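Local coordinates for conserved hypothetical protein (Nitrosomonas europaea, PDB 1XFS) that is of unknown function but belongs to the AHA1 family of Bet v 1-like proteins, whose name-giving members activate the Hsp90 ATPase, at residues 47-61 and 69-81. Numbering follows the deposited sequence.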
# COMPACT_ATOMS: atom_id res chain seq x y z
N SER A 47 22.76 9.84 1.20
CA SER A 47 23.64 9.79 0.04
C SER A 47 22.88 9.91 -1.28
O SER A 47 23.47 10.21 -2.32
CB SER A 47 24.42 8.47 0.04
OG SER A 47 25.05 8.27 1.30
N ASP A 48 21.58 9.66 -1.23
CA ASP A 48 20.75 9.75 -2.42
C ASP A 48 19.28 9.73 -2.00
O ASP A 48 18.92 9.15 -0.98
CB ASP A 48 21.03 8.56 -3.35
CG ASP A 48 20.58 8.82 -4.78
OD1 ASP A 48 20.69 7.90 -5.62
OD2 ASP A 48 20.12 9.95 -5.07
N CYS A 49 18.45 10.39 -2.79
CA CYS A 49 17.02 10.45 -2.52
C CYS A 49 16.27 10.70 -3.81
O CYS A 49 16.52 11.68 -4.51
CB CYS A 49 16.72 11.56 -1.51
SG CYS A 49 14.94 11.74 -1.14
N ARG A 50 15.35 9.78 -4.13
CA ARG A 50 14.53 9.87 -5.34
C ARG A 50 13.07 9.84 -4.89
O ARG A 50 12.68 9.00 -4.08
CB ARG A 50 14.80 8.68 -6.26
CG ARG A 50 16.22 8.60 -6.82
CD ARG A 50 16.43 9.62 -7.94
NE ARG A 50 15.55 9.37 -9.08
CZ ARG A 50 15.54 10.10 -10.19
NH1 ARG A 50 16.37 11.13 -10.32
NH2 ARG A 50 14.70 9.81 -11.17
N VAL A 51 12.28 10.76 -5.43
CA VAL A 51 10.86 10.85 -5.08
C VAL A 51 9.95 10.99 -6.30
O VAL A 51 10.15 11.88 -7.12
CB VAL A 51 10.61 12.06 -4.14
CG1 VAL A 51 9.10 12.34 -4.03
CG2 VAL A 51 11.19 11.79 -2.76
N ASP A 52 8.97 10.09 -6.43
CA ASP A 52 7.97 10.15 -7.50
C ASP A 52 6.71 10.35 -6.64
O ASP A 52 6.12 9.38 -6.16
CB ASP A 52 7.90 8.83 -8.28
CG ASP A 52 6.86 8.86 -9.40
OD1 ASP A 52 6.63 7.80 -10.03
OD2 ASP A 52 6.27 9.93 -9.67
N LEU A 53 6.33 11.61 -6.44
CA LEU A 53 5.22 11.98 -5.56
C LEU A 53 3.81 11.74 -6.10
O LEU A 53 3.14 12.66 -6.57
CB LEU A 53 5.37 13.44 -5.13
CG LEU A 53 4.57 13.90 -3.91
CD1 LEU A 53 5.09 13.21 -2.65
CD2 LEU A 53 4.70 15.40 -3.76
N ARG A 54 3.37 10.50 -5.99
CA ARG A 54 2.05 10.08 -6.43
C ARG A 54 1.81 8.70 -5.85
O ARG A 54 2.75 8.00 -5.49
CB ARG A 54 2.01 9.99 -7.96
CG ARG A 54 2.99 8.97 -8.54
CD ARG A 54 2.90 8.87 -10.05
NE ARG A 54 3.82 7.87 -10.59
CZ ARG A 54 3.67 6.55 -10.42
NH1 ARG A 54 2.64 6.07 -9.74
NH2 ARG A 54 4.57 5.71 -10.93
N PRO A 55 0.54 8.31 -5.70
CA PRO A 55 0.20 6.99 -5.17
C PRO A 55 0.82 5.96 -6.11
O PRO A 55 0.62 6.02 -7.33
CB PRO A 55 -1.33 6.99 -5.23
CG PRO A 55 -1.67 8.42 -4.96
CD PRO A 55 -0.66 9.17 -5.81
N GLY A 56 1.57 5.02 -5.55
CA GLY A 56 2.24 4.02 -6.36
C GLY A 56 3.63 4.45 -6.78
O GLY A 56 4.37 3.69 -7.40
N GLY A 57 4.00 5.68 -6.42
CA GLY A 57 5.31 6.21 -6.77
C GLY A 57 6.39 5.80 -5.80
O GLY A 57 6.15 5.66 -4.60
N GLU A 58 7.60 5.62 -6.31
CA GLU A 58 8.71 5.20 -5.48
C GLU A 58 9.29 6.30 -4.59
O GLU A 58 9.38 7.46 -4.98
CB GLU A 58 9.82 4.61 -6.36
CG GLU A 58 11.08 4.17 -5.61
CD GLU A 58 12.05 3.45 -6.52
OE1 GLU A 58 12.37 3.98 -7.60
OE2 GLU A 58 12.52 2.35 -6.14
N PHE A 59 9.64 5.91 -3.36
CA PHE A 59 10.27 6.79 -2.39
C PHE A 59 11.57 6.04 -2.09
O PHE A 59 11.58 5.07 -1.32
CB PHE A 59 9.41 6.92 -1.13
CG PHE A 59 9.93 7.91 -0.13
CD1 PHE A 59 9.40 7.98 1.16
CD2 PHE A 59 10.98 8.78 -0.46
CE1 PHE A 59 9.90 8.89 2.10
CE2 PHE A 59 11.48 9.69 0.47
CZ PHE A 59 10.94 9.74 1.76
N TYR A 60 12.66 6.46 -2.73
CA TYR A 60 13.98 5.82 -2.59
C TYR A 60 14.97 6.71 -1.87
O TYR A 60 15.10 7.90 -2.17
CB TYR A 60 14.54 5.47 -3.98
CG TYR A 60 15.99 5.00 -4.01
CD1 TYR A 60 16.33 3.69 -3.69
CD2 TYR A 60 17.01 5.86 -4.40
CE1 TYR A 60 17.66 3.25 -3.75
CE2 TYR A 60 18.35 5.43 -4.45
CZ TYR A 60 18.66 4.12 -4.13
OH TYR A 60 19.98 3.71 -4.19
N THR A 61 15.68 6.14 -0.91
CA THR A 61 16.68 6.91 -0.17
C THR A 61 17.85 6.01 0.19
O THR A 61 17.69 4.81 0.35
CB THR A 61 16.08 7.50 1.13
OG1 THR A 61 15.61 6.44 1.97
CG2 THR A 61 14.92 8.43 0.81
N ASN A 69 28.61 3.03 6.49
CA ASN A 69 27.80 2.02 5.82
C ASN A 69 26.60 2.67 5.14
O ASN A 69 25.96 3.56 5.71
CB ASN A 69 27.31 0.97 6.81
CG ASN A 69 28.45 0.27 7.53
OD1 ASN A 69 29.35 -0.27 6.90
ND2 ASN A 69 28.41 0.30 8.86
N LYS A 70 26.29 2.22 3.93
CA LYS A 70 25.17 2.74 3.17
C LYS A 70 24.02 1.74 3.18
O LYS A 70 24.24 0.54 3.01
CB LYS A 70 25.57 3.01 1.72
CG LYS A 70 26.55 4.15 1.51
CD LYS A 70 26.70 4.45 0.03
CE LYS A 70 27.65 5.61 -0.23
NZ LYS A 70 27.19 6.85 0.44
N PHE A 71 22.81 2.23 3.38
CA PHE A 71 21.64 1.37 3.41
C PHE A 71 20.56 1.89 2.47
O PHE A 71 19.86 2.86 2.78
CB PHE A 71 21.08 1.26 4.83
CG PHE A 71 22.09 0.81 5.85
CD1 PHE A 71 22.97 1.72 6.44
CD2 PHE A 71 22.17 -0.53 6.23
CE1 PHE A 71 23.91 1.30 7.38
CE2 PHE A 71 23.11 -0.96 7.17
CZ PHE A 71 23.98 -0.04 7.74
N PRO A 72 20.43 1.27 1.28
CA PRO A 72 19.41 1.70 0.32
C PRO A 72 18.03 1.35 0.85
O PRO A 72 17.78 0.20 1.23
CB PRO A 72 19.78 0.92 -0.94
CG PRO A 72 20.34 -0.36 -0.37
CD PRO A 72 21.23 0.16 0.74
N ASN A 73 17.13 2.34 0.88
CA ASN A 73 15.77 2.14 1.36
C ASN A 73 14.82 2.37 0.19
O ASN A 73 14.97 3.33 -0.56
CB ASN A 73 15.43 3.13 2.47
CG ASN A 73 16.57 3.34 3.45
OD1 ASN A 73 17.58 3.97 3.11
ND2 ASN A 73 16.43 2.81 4.66
N SER A 74 13.84 1.48 0.03
CA SER A 74 12.88 1.61 -1.05
C SER A 74 11.46 1.51 -0.50
O SER A 74 11.12 0.53 0.17
CB SER A 74 13.12 0.52 -2.10
OG SER A 74 12.21 0.64 -3.18
N GLY A 75 10.65 2.52 -0.78
CA GLY A 75 9.29 2.52 -0.30
C GLY A 75 8.33 2.94 -1.39
O GLY A 75 8.73 3.19 -2.53
N CYS A 76 7.05 3.03 -1.04
CA CYS A 76 6.01 3.39 -2.00
C CYS A 76 5.02 4.38 -1.38
O CYS A 76 4.58 4.19 -0.25
CB CYS A 76 5.26 2.11 -2.41
SG CYS A 76 4.02 2.29 -3.69
N PHE A 77 4.66 5.44 -2.11
CA PHE A 77 3.68 6.39 -1.60
C PHE A 77 2.28 5.76 -1.75
O PHE A 77 2.00 5.09 -2.73
CB PHE A 77 3.75 7.72 -2.36
CG PHE A 77 4.96 8.54 -2.02
CD1 PHE A 77 5.08 9.12 -0.75
CD2 PHE A 77 5.98 8.71 -2.94
CE1 PHE A 77 6.24 9.85 -0.41
CE2 PHE A 77 7.14 9.44 -2.61
CZ PHE A 77 7.26 10.00 -1.34
N LEU A 78 1.43 5.97 -0.75
CA LEU A 78 0.08 5.42 -0.78
C LEU A 78 -0.99 6.50 -0.89
O LEU A 78 -2.05 6.29 -1.47
CB LEU A 78 -0.17 4.59 0.46
CG LEU A 78 0.82 3.44 0.68
CD1 LEU A 78 0.50 2.75 2.00
CD2 LEU A 78 0.72 2.44 -0.48
N GLU A 79 -0.71 7.66 -0.29
CA GLU A 79 -1.63 8.78 -0.33
C GLU A 79 -0.83 10.07 -0.36
O GLU A 79 0.14 10.23 0.38
CB GLU A 79 -2.58 8.79 0.88
CG GLU A 79 -3.52 10.00 0.86
CD GLU A 79 -4.42 10.11 2.07
OE1 GLU A 79 -4.86 11.24 2.38
OE2 GLU A 79 -4.72 9.08 2.72
N VAL A 80 -1.25 10.98 -1.23
CA VAL A 80 -0.61 12.28 -1.36
C VAL A 80 -1.73 13.30 -1.42
O VAL A 80 -2.31 13.54 -2.48
CB VAL A 80 0.24 12.39 -2.65
CG1 VAL A 80 0.93 13.75 -2.70
CG2 VAL A 80 1.28 11.27 -2.68
N THR A 81 -2.07 13.87 -0.27
CA THR A 81 -3.12 14.88 -0.20
C THR A 81 -2.37 16.16 0.12
O THR A 81 -1.96 16.40 1.26
CB THR A 81 -4.15 14.48 0.88
OG1 THR A 81 -4.67 13.18 0.57
CG2 THR A 81 -5.30 15.47 0.92
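Phe-59 and Phe-77 meet across a beta hairpin, strands 58-64 and 70-81, in the long antiparallel sheet of this Bet v 1-like domain. Their planes, 16° apart, are nearly parallel, but with centroids 5.0 Å apart the rings are slid and barely overlap. Packing is tightest around Phe-77: Phe-59 CB lies over one face, Leu-53 CD1 lies over the opposite face, toward its rim, 4.2 Å from the centroid, and Val-51, whose side chain crosses that of Phe-77 at about a right angle, brings CG1 to 3.8 Å from Phe-77 CE2. With CG beside the backbone N (chi1 -73°), the Phe-77 ring reaches between these side chains. Replacing the ring with an alanine is likely to open a gap between Leu-53 and Phe-59 and leave both without their shared aromatic partner. The type II turn Arg-54 to Gly-57 docks on the same residue: Gly-56 N donates to Phe-77 O, and Phe-77 N to Gly-57 O, both bonds nearly straight. Strand pairing continues through Phe-59/Gly-75 and Thr-61/Asn-73. Toward the hairpin's exposed end packing thins; Tyr-60 CE1 merely touches Pro-72 CB at 4.2 Å. There Lys-70 NZ, its chain bent at the last torsion, also hydrogen-bonds Gln-64 OE1, and donates to Ser-47 OG at 2.7 Å.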